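Local coordinates for protein phospholipase C-beta (PLC-beta) (Sepia officinalis, PDB 3QR0) that is a phospholipase C of the beta class, a multidomain protein with PH, EF-hand-like, TIM-barrel and C2 modules and a bound calcium ion, at residues Arg251-Leu254 with Asn255-Arg259; Pro261-Lys265 with Thr266-Leu270; Leu313-Met316 with His317-Asp320; Leu624-Glu627 with Phe628-Lys631; Gly740-Pro743 with Gly744-Val748. All blocks are in the same frame, centred on the assembly; numbering follows the deposited sequence.

In the fold
The five contacts follow one another along the chain. Contacts 1 and 2 belong to the EF-hand-like region: contact 1 ends helix 247-257, and contact 2 is in the loop before helix 273-288. Their centres are about 12 Å apart, and Arg259 joins them. Contact 3 lies at helix 316-319 and touches contact 2 through His317 and Phe268. Contact 5 leads into strand 746-751 of the C2 domain. It touches contacts 1 and 3, each with its centre about 12 Å away. Contact 4, at helix 627-630, touches none of the others and lies about 30 Å from contact 1, centre to centre. Contacts 1, 3 and 5 thus mark where the C2 domain packs against the EF-hand-like region.

Contact 1 (Arg251-Leu254 with Asn255-Arg259); sequences RDFL and NDMQR
Gln258 folds back over the ring of Phe253 at the end of helix 247-257. Its CB lies 3.6 Å from Leu254 O. A bend at chi2 (-63°) carries the chain over the ring, with CG above the face and the amide past the rim at CZ and CE1. CG makes a CH-pi contact, 3.7 Å from the Phe253 ring centroid. CD follows, 3.3 Å from Phe253 CZ. OE1 reaches the CE1 and CZ side of the ring, and NE2 lies a little farther from CZ. The amide plane is tilted 23° from the ring plane. Both polar atoms of the amide are used: OE1 accepts from Tyr745 N, and NE2 donates to Asn311 OD1. Met257 SD comes to the edge of the same ring, 3.7 Å from Phe253 CE1, as a Met-aromatic contact.

Phe253 O accepts from Met257 N and also from Gln258 N, the second bond being 3.1 Å long. The helix thus widens into a pi-type turn. Nearer the start of the segment, Arg251 NE and NH2 both grip Asp252 OD2 from one face of the carboxylate, NH2 at 2.9 Å. Water 1 links that oxygen to Asn255 ND2, and Asn255 OD1 accepts from Tyr271 N. Arg251 NH1 also forms a salt bridge with Asp273.

Phe253 packs on Leu238 of helix 230-238 and on Phe305 of helix 299-307. Leu254 meets Phe305 too, and also Cys276 of helix 273-288. Met257 touches Tyr745, just before strand 746-751.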
loop_
_atom_site.group_PDB
_atom_site.type_symbol
_atom_site.label_atom_id
_atom_site.label_comp_id
_atom_site.label_asym_id
_atom_site.label_seq_id
_atom_site.Cartn_x
_atom_site.Cartn_y
_atom_site.Cartn_z
ATOM N N ARG A 251 2.457 28.921 16.972
ATOM C CA ARG A 251 3.306 28.001 17.727
ATOM C C ARG A 251 2.473 27.083 18.626
ATOM O O ARG A 251 2.653 25.868 18.630
ATOM C CB ARG A 251 4.289 28.793 18.582
ATOM C CG ARG A 251 5.310 27.940 19.340
ATOM C CD ARG A 251 5.871 28.713 20.500
ATOM N NE ARG A 251 4.846 28.960 21.506
ATOM C CZ ARG A 251 4.956 29.813 22.517
ATOM N NH1 ARG A 251 6.058 30.534 22.691
ATOM N NH2 ARG A 251 3.949 29.946 23.365
ATOM N N ASP A 252 1.550 27.675 19.375
ATOM C CA ASP A 252 0.680 26.910 20.262
ATOM C C ASP A 252 -0.260 25.995 19.478
ATOM O O ASP A 252 -0.521 24.874 19.906
ATOM C CB ASP A 252 -0.096 27.845 21.191
ATOM C CG ASP A 252 0.804 28.526 22.211
ATOM O OD1 ASP A 252 0.339 29.462 22.893
ATOM O OD2 ASP A 252 1.984 28.130 22.340
ATOM N N PHE A 253 -0.738 26.457 18.322
ATOM C CA PHE A 253 -1.521 25.608 17.424
ATOM C C PHE A 253 -0.715 24.368 17.016
ATOM O O PHE A 253 -1.194 23.242 17.135
ATOM C CB PHE A 253 -1.959 26.408 16.191
ATOM C CG PHE A 253 -2.524 25.574 15.077
ATOM C CD1 PHE A 253 -3.700 24.863 15.246
ATOM C CD2 PHE A 253 -1.902 25.539 13.837
ATOM C CE1 PHE A 253 -4.224 24.109 14.212
ATOM C CE2 PHE A 253 -2.427 24.790 12.801
ATOM C CZ PHE A 253 -3.589 24.075 12.987
ATOM N N LEU A 254 0.514 24.581 16.554
ATOM C CA LEU A 254 1.372 23.476 16.128
ATOM C C LEU A 254 1.740 22.538 17.279
ATOM O O LEU A 254 1.769 21.317 17.098
ATOM C CB LEU A 254 2.646 24.003 15.458
ATOM C CG LEU A 254 2.457 24.748 14.130
ATOM C CD1 LEU A 254 3.781 25.341 13.642
ATOM C CD2 LEU A 254 1.872 23.840 13.093
ATOM N N ASN A 255 2.017 23.105 18.453
ATOM C CA ASN A 255 2.469 22.320 19.602
ATOM C C ASN A 255 1.338 21.693 20.437
ATOM O O ASN A 255 1.584 20.727 21.157
ATOM C CB ASN A 255 3.367 23.169 20.514
ATOM C CG ASN A 255 4.720 23.501 19.881
ATOM O OD1 ASN A 255 5.186 22.814 18.970
ATOM N ND2 ASN A 255 5.357 24.553 20.380
ATOM N N ASP A 256 0.121 22.239 20.354
ATOM C CA ASP A 256 -1.005 21.762 21.177
ATOM C C ASP A 256 -1.997 20.937 20.370
ATOM O O ASP A 256 -2.285 19.799 20.726
ATOM C CB ASP A 256 -1.753 22.929 21.849
ATOM C CG ASP A 256 -0.897 23.680 22.869
ATOM O OD1 ASP A 256 -0.029 23.046 23.505
ATOM O OD2 ASP A 256 -1.108 24.903 23.050
ATOM N N MET A 257 -2.519 21.502 19.285
ATOM C CA MET A 257 -3.570 20.840 18.508
ATOM C C MET A 257 -3.035 19.875 17.447
ATOM O O MET A 257 -3.592 18.796 17.252
ATOM C CB MET A 257 -4.475 21.875 17.837
ATOM C CG MET A 257 -5.667 21.250 17.119
ATOM S SD MET A 257 -6.757 22.451 16.358
ATOM C CE MET A 257 -7.394 23.327 17.784
ATOM N N GLN A 258 -1.971 20.270 16.752
ATOM C CA GLN A 258 -1.424 19.466 15.662
ATOM C C GLN A 258 -0.452 18.381 16.136
ATOM O O GLN A 258 0.058 17.616 15.322
ATOM C CB GLN A 258 -0.720 20.361 14.642
ATOM C CG GLN A 258 -1.609 21.447 14.050
ATOM C CD GLN A 258 -2.775 20.879 13.269
ATOM O OE1 GLN A 258 -3.910 20.889 13.742
ATOM N NE2 GLN A 258 -2.501 20.381 12.069
ATOM N N ARG A 259 -0.210 18.318 17.442
ATOM C CA ARG A 259 0.798 17.437 18.017
ATOM C C ARG A 259 0.158 16.500 19.029
ATOM O O ARG A 259 -0.618 16.943 19.875
ATOM C CB ARG A 259 1.871 18.275 18.720
ATOM C CG ARG A 259 2.985 17.458 19.353
ATOM C CD ARG A 259 3.866 18.288 20.252
ATOM N NE ARG A 259 4.888 17.455 20.885
ATOM C CZ ARG A 259 6.124 17.259 20.425
ATOM N NH1 ARG A 259 6.553 17.847 19.310
ATOM N NH2 ARG A 259 6.952 16.471 21.102
HETATM O O HOH W 1 3.960 26.080 22.671
#

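Contact 2 (Pro261-Lys265 with Thr266-Leu270); sequences PSLHK and TLFPL
His264 turns its ring toward Thr266 and Leu267 because CG stands opposite the backbone N (chi1 -160°), on the side of the carbonyl carbon. Leu263 also has CG opposite its own N (chi1 -164°), and its branches meet Phe268. The His264 ring uses ND1 as an acceptor. Thr266 N donates to it at 3.3 Å, from a point tilted out of the ring plane. Leu267 N adds a weak bond to the same ND1. Thr266 CB lies in the ring plane at the edge, 3.6 Å from His264 CE1. Leu267 CD2 covers one face, while CD1 comes 3.7 Å from His264 ND1.

Leu263 and Phe268 cross at about a right angle. Leu263 CG is 3.6 Å from Phe268 CD2, and both methyl branches also touch the phenyl side chain. The backbone closes the loop: Phe268 N donates to His264 O at 2.9 Å. Farther on, Pro269 CA makes a CA-H...O contact with Lys265 O. Water 2 accepts from Leu270 N and gives a weak bond to Lys265 O.

Arg259 joins the two ends from outside, with NH1 on Phe268 O and NH2 on Leu263 O. Phe268 also meets the His317 ring. The bond from Phe268 N to His264 O joins residues four apart. This is a five-residue alpha-turn outside any regular helix, on the surface in the loop between helices 247-257 and 273-288 of the EF-hand-like region.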
loop_
_atom_site.group_PDB
_atom_site.type_symbol
_atom_site.label_atom_id
_atom_site.label_comp_id
_atom_site.label_asym_id
_atom_site.label_seq_id
_atom_site.Cartn_x
_atom_site.Cartn_y
_atom_site.Cartn_z
ATOM N N PRO A 261 -0.273 14.819 22.309
ATOM C CA PRO A 261 0.193 15.313 23.613
ATOM C C PRO A 261 1.265 14.459 24.299
ATOM O O PRO A 261 1.998 14.976 25.141
ATOM C CB PRO A 261 -1.086 15.380 24.461
ATOM C CG PRO A 261 -2.113 14.605 23.725
ATOM C CD PRO A 261 -1.723 14.559 22.292
ATOM N N SER A 262 1.365 13.181 23.939
ATOM C CA SER A 262 2.367 12.281 24.519
ATOM C C SER A 262 3.599 12.070 23.629
ATOM O O SER A 262 4.448 11.228 23.934
ATOM C CB SER A 262 1.718 10.928 24.840
ATOM O OG SER A 262 0.622 11.098 25.732
ATOM N N LEU A 263 3.712 12.831 22.542
ATOM C CA LEU A 263 4.872 12.711 21.660
ATOM C C LEU A 263 6.116 13.209 22.402
ATOM O O LEU A 263 6.089 14.279 23.011
ATOM C CB LEU A 263 4.655 13.501 20.368
ATOM C CG LEU A 263 5.591 13.188 19.200
ATOM C CD1 LEU A 263 5.329 11.789 18.630
ATOM C CD2 LEU A 263 5.435 14.243 18.118
ATOM N N HIS A 264 7.189 12.420 22.359
ATOM C CA HIS A 264 8.401 12.706 23.138
ATOM C C HIS A 264 9.026 14.039 22.715
ATOM O O HIS A 264 9.368 14.227 21.548
ATOM C CB HIS A 264 9.422 11.571 22.992
ATOM C CG HIS A 264 10.453 11.541 24.081
ATOM N ND1 HIS A 264 11.575 12.340 24.068
ATOM C CD2 HIS A 264 10.528 10.806 25.217
ATOM C CE1 HIS A 264 12.298 12.101 25.148
ATOM N NE2 HIS A 264 11.684 11.174 25.863
ATOM N N LYS A 265 9.172 14.951 23.672
ATOM C CA LYS A 265 9.575 16.330 23.377
ATOM C C LYS A 265 11.062 16.539 23.080
ATOM O O LYS A 265 11.441 17.605 22.605
ATOM C CB LYS A 265 9.142 17.261 24.512
ATOM C CG LYS A 265 7.634 17.305 24.719
ATOM C CD LYS A 265 7.234 18.438 25.661
ATOM C CE LYS A 265 5.982 18.096 26.457
ATOM N NZ LYS A 265 4.797 17.839 25.603
ATOM N N THR A 266 11.903 15.546 23.357
ATOM C CA THR A 266 13.322 15.627 22.996
ATOM C C THR A 266 13.564 15.021 21.616
ATOM O O THR A 266 14.268 15.604 20.791
ATOM C CB THR A 266 14.226 14.911 24.021
ATOM O OG1 THR A 266 13.785 15.214 25.349
ATOM C CG2 THR A 266 15.678 15.358 23.858
ATOM N N LEU A 267 12.982 13.849 21.374
ATOM C CA LEU A 267 13.113 13.168 20.084
ATOM C C LEU A 267 12.408 13.954 18.980
ATOM O O LEU A 267 12.890 14.003 17.849
ATOM C CB LEU A 267 12.544 11.744 20.156
ATOM C CG LEU A 267 13.409 10.631 20.775
ATOM C CD1 LEU A 267 14.290 11.129 21.921
ATOM C CD2 LEU A 267 12.520 9.475 21.235
ATOM N N PHE A 268 11.270 14.561 19.320
ATOM C CA PHE A 268 10.505 15.386 18.387
ATOM C C PHE A 268 10.316 16.793 18.980
ATOM O O PHE A 268 9.264 17.100 19.538
ATOM C CB PHE A 268 9.153 14.732 18.102
ATOM C CG PHE A 268 9.258 13.316 17.600
ATOM C CD1 PHE A 268 9.600 13.059 16.279
ATOM C CD2 PHE A 268 9.027 12.240 18.455
ATOM C CE1 PHE A 268 9.703 11.755 15.809
ATOM C CE2 PHE A 268 9.126 10.929 17.996
ATOM C CZ PHE A 268 9.464 10.686 16.671
ATOM N N PRO A 269 11.343 17.652 18.860
ATOM C CA PRO A 269 11.321 18.949 19.547
ATOM C C PRO A 269 10.091 19.794 19.215
ATOM O O PRO A 269 9.544 19.691 18.114
ATOM C CB PRO A 269 12.598 19.637 19.049
ATOM C CG PRO A 269 13.469 18.538 18.555
ATOM C CD PRO A 269 12.555 17.485 18.039
ATOM N N LEU A 270 9.660 20.612 20.173
ATOM C CA LEU A 270 8.556 21.542 19.953
ATOM C C LEU A 270 8.983 22.629 18.974
ATOM O O LEU A 270 10.161 22.976 18.911
ATOM C CB LEU A 270 8.135 22.201 21.269
ATOM C CG LEU A 270 7.464 21.330 22.334
ATOM C CD1 LEU A 270 7.279 22.135 23.611
ATOM C CD2 LEU A 270 6.137 20.801 21.841
HETATM O O HOH W 2 11.200 20.950 22.692
#

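Contact 3 (Leu313-Met316 with His317-Asp320); sequences LTPM and HRLD
Pro315 meets His317 and Arg318 at the start of a short helix. Pro315 CB lies 3.8 Å from His317 CE1. The histidine ring reaches back to it because chi1 is 71°, which puts CG in the crowded position between backbone N and carbonyl carbon. Pro315 CG runs beside Arg318 CB. On another side, Leu319 CD2 meets two partners. Met316 SD is 3.8 Å from it, with the two side chains pointing the same way. Thr314 CG2 is 3.9 Å from the same methyl.

The backbone bonds fit these positions. Pro315 is at the N-cap position, and its O accepts from Leu319 N at 3.0 Å and weakly from Arg318 N. Asp320 N donates to Met316 O.

Farther out, Thr314 OG1 is hydrogen-bonded to Asn148 OD1. Backbone bonds join Arg318 to Asn617 and Leu319 to Gly618. Met316 packs on Leu145 and Leu319 on Leu144, both of helix 144-147. Arg318 lies against Pro737 of strand 730-737, so the short helix touches both helix 144-147 and strand 730-737 of the C2 domain.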
loop_
_atom_site.group_PDB
_atom_site.type_symbol
_atom_site.label_atom_id
_atom_site.label_comp_id
_atom_site.label_asym_id
_atom_site.label_seq_id
_atom_site.Cartn_x
_atom_site.Cartn_y
_atom_site.Cartn_z
ATOM N N LEU A 313 0.024 14.513 6.955
ATOM C CA LEU A 313 -0.468 13.596 7.982
ATOM C C LEU A 313 0.473 12.406 8.203
ATOM O O LEU A 313 0.512 11.838 9.287
ATOM C CB LEU A 313 -1.883 13.105 7.640
ATOM C CG LEU A 313 -2.019 11.946 6.649
ATOM C CD1 LEU A 313 -1.743 10.599 7.325
ATOM C CD2 LEU A 313 -3.405 11.941 6.035
ATOM N N THR A 314 1.237 12.039 7.176
ATOM C CA THR A 314 2.109 10.867 7.241
ATOM C C THR A 314 3.318 11.106 8.156
ATOM O O THR A 314 4.069 12.058 7.938
ATOM C CB THR A 314 2.612 10.478 5.839
ATOM O OG1 THR A 314 1.490 10.241 4.979
ATOM C CG2 THR A 314 3.488 9.224 5.901
ATOM N N PRO A 315 3.495 10.256 9.192
ATOM C CA PRO A 315 4.680 10.349 10.057
ATOM C C PRO A 315 5.917 9.842 9.325
ATOM O O PRO A 315 6.047 8.641 9.070
ATOM C CB PRO A 315 4.330 9.461 11.253
ATOM C CG PRO A 315 3.259 8.543 10.768
ATOM C CD PRO A 315 2.552 9.215 9.643
ATOM N N MET A 316 6.807 10.762 8.980
ATOM C CA MET A 316 7.943 10.439 8.117
ATOM C C MET A 316 8.898 9.422 8.747
ATOM O O MET A 316 9.442 8.582 8.037
ATOM C CB MET A 316 8.685 11.716 7.699
ATOM C CG MET A 316 7.885 12.579 6.724
ATOM S SD MET A 316 7.567 11.742 5.142
ATOM C CE MET A 316 6.078 12.580 4.585
ATOM N N HIS A 317 9.066 9.477 10.069
ATOM C CA HIS A 317 9.921 8.517 10.776
ATOM C C HIS A 317 9.386 7.076 10.677
ATOM O O HIS A 317 10.160 6.121 10.752
ATOM C CB HIS A 317 10.143 8.934 12.249
ATOM C CG HIS A 317 8.933 8.781 13.122
ATOM N ND1 HIS A 317 7.899 9.695 13.132
ATOM C CD2 HIS A 317 8.592 7.818 14.013
ATOM C CE1 HIS A 317 6.973 9.299 13.988
ATOM N NE2 HIS A 317 7.368 8.163 14.535
ATOM N N ARG A 318 8.071 6.927 10.500
ATOM C CA ARG A 318 7.456 5.612 10.284
ATOM C C ARG A 318 7.447 5.204 8.811
ATOM O O ARG A 318 7.580 4.025 8.499
ATOM C CB ARG A 318 6.022 5.586 10.819
ATOM C CG ARG A 318 5.919 5.543 12.336
ATOM C CD ARG A 318 4.591 4.921 12.797
ATOM N NE ARG A 318 4.487 3.483 12.497
ATOM C CZ ARG A 318 3.662 2.920 11.602
ATOM N NH1 ARG A 318 2.820 3.646 10.861
ATOM N NH2 ARG A 318 3.674 1.599 11.440
ATOM N N LEU A 319 7.258 6.170 7.915
ATOM C CA LEU A 319 7.238 5.906 6.476
ATOM C C LEU A 319 8.601 5.410 6.008
ATOM O O LEU A 319 8.693 4.467 5.230
ATOM C CB LEU A 319 6.859 7.172 5.699
ATOM C CG LEU A 319 6.755 7.049 4.173
ATOM C CD1 LEU A 319 5.634 6.100 3.774
ATOM C CD2 LEU A 319 6.543 8.416 3.542
ATOM N N ASP A 320 9.651 6.063 6.501
ATOM C CA ASP A 320 11.036 5.678 6.234
ATOM C C ASP A 320 11.293 4.277 6.779
ATOM O O ASP A 320 10.585 3.811 7.669
ATOM C CB ASP A 320 11.979 6.700 6.895
ATOM C CG ASP A 320 13.431 6.538 6.471
ATOM O OD1 ASP A 320 13.696 6.234 5.293
ATOM O OD2 ASP A 320 14.316 6.737 7.326
#

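Contact 4 (Leu624-Glu627 with Phe628-Lys631); sequences LKPE and FMRK
The Arg630 guanidinium lies between Glu627 and Leu624. Glu627 CA covers one face, 3.4 Å above the plane. Leu624 CD2 covers the opposite face, 3.5 Å from Arg630 NH2. Lys625 O is at the edge, near the plane, and takes NE at 2.8 Å with a straight bond of 167°. NH2 adds a weak bond to the same oxygen. A turn at chi3 (-92°) brings the group back over the chain to this carbonyl. The grip on one oxygen and the two covered faces probably limit rotation of the group.

The Phe628 ring carries Met629 CG on one face. Pro626 CB approaches the same ring, 3.5 Å from Phe628 CE2. Phe628 also meets Phe636 edge-to-face. Pro626 CD runs beside Met629 CG, 4.1 Å away.

The helical turn is weakly bonded. Met629 N donates to Pro626 O at 2.9 Å, and Arg630 N donates to Glu627 O. Waters 3 and 4 each accept from Lys625 NZ and lie close to Met629 O. Lys625 NZ also donates to Gly592 O and Asn564 O.

Helix 627-630 follows strand 622-624. This part of the chain packs against strand 332-334: Leu624 on Tyr332, Lys625 and the helix residue Met629 on Tyr333.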
loop_
_atom_site.group_PDB
_atom_site.type_symbol
_atom_site.label_atom_id
_atom_site.label_comp_id
_atom_site.label_asym_id
_atom_site.label_seq_id
_atom_site.Cartn_x
_atom_site.Cartn_y
_atom_site.Cartn_z
ATOM N N LEU A 624 7.610 -4.270 12.673
ATOM C CA LEU A 624 7.983 -4.795 13.979
ATOM C C LEU A 624 6.747 -4.868 14.870
ATOM O O LEU A 624 6.019 -3.882 14.995
ATOM C CB LEU A 624 9.049 -3.898 14.624
ATOM C CG LEU A 624 9.652 -4.380 15.945
ATOM C CD1 LEU A 624 10.370 -5.705 15.725
ATOM C CD2 LEU A 624 10.601 -3.334 16.531
ATOM N N LYS A 625 6.505 -6.024 15.484
ATOM C CA LYS A 625 5.389 -6.162 16.422
ATOM C C LYS A 625 5.583 -5.256 17.655
ATOM O O LYS A 625 6.713 -4.948 18.041
ATOM C CB LYS A 625 5.210 -7.626 16.857
ATOM C CG LYS A 625 4.753 -8.558 15.726
ATOM C CD LYS A 625 4.226 -9.901 16.243
ATOM C CE LYS A 625 5.306 -10.943 16.324
ATOM N NZ LYS A 625 4.866 -12.192 17.006
ATOM N N PRO A 626 4.476 -4.810 18.270
ATOM C CA PRO A 626 4.615 -4.001 19.487
ATOM C C PRO A 626 5.451 -4.701 20.570
ATOM O O PRO A 626 5.408 -5.923 20.692
ATOM C CB PRO A 626 3.168 -3.813 19.949
ATOM C CG PRO A 626 2.351 -3.925 18.709
ATOM C CD PRO A 626 3.073 -4.914 17.827
ATOM N N GLU A 627 6.216 -3.926 21.329
ATOM C CA GLU A 627 7.125 -4.483 22.335
ATOM C C GLU A 627 6.424 -5.447 23.293
ATOM O O GLU A 627 6.962 -6.517 23.601
ATOM C CB GLU A 627 7.800 -3.364 23.137
ATOM C CG GLU A 627 8.990 -3.833 23.960
ATOM C CD GLU A 627 9.691 -2.696 24.686
ATOM O OE1 GLU A 627 8.997 -1.849 25.290
ATOM O OE2 GLU A 627 10.937 -2.655 24.659
ATOM N N PHE A 628 5.219 -5.094 23.739
ATOM C CA PHE A 628 4.505 -5.945 24.691
ATOM C C PHE A 628 4.218 -7.338 24.114
ATOM O O PHE A 628 4.122 -8.300 24.872
ATOM C CB PHE A 628 3.218 -5.273 25.199
ATOM C CG PHE A 628 2.044 -5.406 24.275
ATOM C CD1 PHE A 628 1.093 -6.395 24.480
ATOM C CD2 PHE A 628 1.879 -4.532 23.212
ATOM C CE1 PHE A 628 -0.004 -6.517 23.627
ATOM C CE2 PHE A 628 0.791 -4.647 22.353
ATOM C CZ PHE A 628 -0.152 -5.642 22.563
ATOM N N MET A 629 4.106 -7.434 22.786
ATOM C CA MET A 629 3.882 -8.710 22.090
ATOM C C MET A 629 5.153 -9.537 21.942
ATOM O O MET A 629 5.084 -10.711 21.569
ATOM C CB MET A 629 3.327 -8.474 20.675
ATOM C CG MET A 629 2.026 -7.699 20.609
ATOM S SD MET A 629 0.598 -8.723 20.978
ATOM C CE MET A 629 0.523 -9.737 19.497
ATOM N N ARG A 630 6.308 -8.916 22.183
ATOM C CA ARG A 630 7.601 -9.588 22.083
ATOM C C ARG A 630 8.199 -9.926 23.449
ATOM O O ARG A 630 9.180 -10.661 23.529
ATOM C CB ARG A 630 8.582 -8.713 21.301
ATOM C CG ARG A 630 8.150 -8.452 19.863
ATOM C CD ARG A 630 9.183 -7.658 19.085
ATOM N NE ARG A 630 8.944 -6.213 19.137
ATOM C CZ ARG A 630 9.702 -5.320 19.771
ATOM N NH1 ARG A 630 10.787 -5.685 20.447
ATOM N NH2 ARG A 630 9.371 -4.036 19.723
ATOM N N LYS A 631 7.620 -9.390 24.520
ATOM C CA LYS A 631 8.134 -9.639 25.867
ATOM C C LYS A 631 7.780 -11.050 26.322
ATOM O O LYS A 631 6.605 -11.388 26.459
ATOM C CB LYS A 631 7.602 -8.604 26.865
ATOM C CG LYS A 631 8.325 -7.272 26.786
ATOM C CD LYS A 631 8.048 -6.381 27.992
ATOM C CE LYS A 631 8.970 -5.162 27.981
ATOM N NZ LYS A 631 8.563 -4.131 28.977
HETATM O O HOH W 3 3.623 -12.488 19.721
HETATM O O HOH W 4 6.740 -11.603 19.089
#

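Contact 5 (Gly740-Pro743 with Gly744-Val748); sequences GIKP and GYRHV. With GOL (glycerol), chain D.
Lys742 and Arg746 cross at about a right angle where a loop of the C2 domain, a beta-sandwich fold, enters strand 746-751. The lysine is extended beyond CG and passes over one face of the guanidinium. Its CB sits above that face, 3.5 Å from Arg746 NH2.

The arginine bends at chi2 (-72°) and turns its side back to the loop. There NE and NH2 both donate to Pro743 O, at 2.9 Å from NE. Pro743 O lies close to the guanidinium plane for both nitrogens. NH2 meets it nearly end-on to the C=O bond, while NE comes from above the carbonyl plane. This side-on grip joins the strand residue Arg746 to the loop residue Pro743 and would help fix the guanidinium plane. Gly744 has a positive phi of 96°, which suits glycine, and the chain turns a corner at Tyr745.

The two charged ends are close: Lys742 NZ is 4.5 Å from Arg746 NH1. Nearby carbonyl oxygens may offset the charge. Lys742 NZ donates to Asn312 O, and Arg746 NH1 makes a weak bond to Asn311 O.

Backbone bonds place the strand beside strand 761-771, through Ala765 and Val763. A glycerol, probably from the crystallisation liquor, lies beside both side chains. Lys742 NZ donates to its O3, and Arg746 NH2 reaches its O2 at 2.9 Å in a nearly straight bond of 174°.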
loop_
_atom_site.group_PDB
_atom_site.type_symbol
_atom_site.label_atom_id
_atom_site.label_comp_id
_atom_site.label_asym_id
_atom_site.label_seq_id
_atom_site.Cartn_x
_atom_site.Cartn_y
_atom_site.Cartn_z
ATOM N N GLY A 740 1.790 6.481 15.803
ATOM C CA GLY A 740 2.335 7.619 15.062
ATOM C C GLY A 740 1.318 8.523 14.382
ATOM O O GLY A 740 1.707 9.462 13.686
ATOM N N ILE A 741 0.023 8.273 14.578
ATOM C CA ILE A 741 -0.997 9.139 13.985
ATOM C C ILE A 741 -0.793 10.589 14.449
ATOM O O ILE A 741 -0.425 10.846 15.601
ATOM C CB ILE A 741 -2.450 8.666 14.289
ATOM C CG1 ILE A 741 -3.448 9.395 13.373
ATOM C CG2 ILE A 741 -2.796 8.868 15.761
ATOM C CD1 ILE A 741 -4.852 8.835 13.417
ATOM N N LYS A 742 -1.011 11.525 13.532
ATOM C CA LYS A 742 -0.832 12.942 13.811
ATOM C C LYS A 742 -2.196 13.595 13.942
ATOM O O LYS A 742 -2.996 13.530 13.008
ATOM C CB LYS A 742 -0.089 13.617 12.671
ATOM C CG LYS A 742 1.326 13.154 12.438
ATOM C CD LYS A 742 1.957 14.107 11.453
ATOM C CE LYS A 742 3.298 13.674 10.971
ATOM N NZ LYS A 742 3.778 14.684 10.012
ATOM N N PRO A 743 -2.469 14.243 15.086
ATOM C CA PRO A 743 -3.785 14.834 15.306
ATOM C C PRO A 743 -3.949 16.216 14.668
ATOM O O PRO A 743 -3.049 16.704 13.978
ATOM C CB PRO A 743 -3.853 14.939 16.828
ATOM C CG PRO A 743 -2.448 15.198 17.226
ATOM C CD PRO A 743 -1.588 14.432 16.256
ATOM N N GLY A 744 -5.109 16.820 14.894
ATOM C CA GLY A 744 -5.386 18.187 14.471
ATOM C C GLY A 744 -6.107 18.272 13.146
ATOM O O GLY A 744 -6.693 17.291 12.682
ATOM N N TYR A 745 -6.059 19.454 12.537
ATOM C CA TYR A 745 -6.634 19.663 11.219
ATOM C C TYR A 745 -5.709 19.086 10.159
ATOM O O TYR A 745 -4.546 19.485 10.050
ATOM C CB TYR A 745 -6.882 21.148 10.955
ATOM C CG TYR A 745 -8.000 21.731 11.784
ATOM C CD1 TYR A 745 -7.738 22.658 12.791
ATOM C CD2 TYR A 745 -9.325 21.350 11.568
ATOM C CE1 TYR A 745 -8.765 23.192 13.557
ATOM C CE2 TYR A 745 -10.361 21.882 12.334
ATOM C CZ TYR A 745 -10.069 22.798 13.325
ATOM O OH TYR A 745 -11.075 23.332 14.079
ATOM N N ARG A 746 -6.225 18.134 9.389
ATOM C CA ARG A 746 -5.421 17.444 8.388
ATOM C C ARG A 746 -6.171 17.299 7.082
ATOM O O ARG A 746 -7.353 16.960 7.080
ATOM C CB ARG A 746 -5.040 16.044 8.887
ATOM C CG ARG A 746 -4.208 16.018 10.148
ATOM C CD ARG A 746 -2.772 16.493 9.935
ATOM N NE ARG A 746 -2.106 16.674 11.220
ATOM C CZ ARG A 746 -0.828 16.994 11.392
ATOM N NH1 ARG A 746 -0.022 17.163 10.352
ATOM N NH2 ARG A 746 -0.352 17.136 12.624
ATOM N N HIS A 747 -5.486 17.558 5.971
ATOM C CA HIS A 747 -5.938 17.051 4.682
ATOM C C HIS A 747 -5.493 15.606 4.565
ATOM O O HIS A 747 -4.385 15.246 4.967
ATOM C CB HIS A 747 -5.393 17.876 3.519
ATOM C CG HIS A 747 -5.994 19.240 3.428
ATOM N ND1 HIS A 747 -5.500 20.315 4.135
ATOM C CD2 HIS A 747 -7.060 19.700 2.734
ATOM C CE1 HIS A 747 -6.233 21.383 3.873
ATOM N NE2 HIS A 747 -7.184 21.039 3.025
ATOM N N VAL A 748 -6.370 14.782 4.005
ATOM C CA VAL A 748 -6.152 13.351 3.901
ATOM C C VAL A 748 -6.297 12.947 2.434
ATOM O O VAL A 748 -7.394 12.600 1.998
ATOM C CB VAL A 748 -7.182 12.586 4.769
ATOM C CG1 VAL A 748 -6.876 11.091 4.784
ATOM C CG2 VAL A 748 -7.204 13.139 6.186
HETATM C C1 GOL D . 2.675 19.931 11.952
HETATM O O1 GOL D . 1.265 19.991 11.867
HETATM C C2 GOL D . 3.131 18.477 11.835
HETATM O O2 GOL D . 2.525 17.725 12.863
HETATM C C3 GOL D . 4.649 18.371 11.946
HETATM O O3 GOL D . 5.060 17.046 11.683
#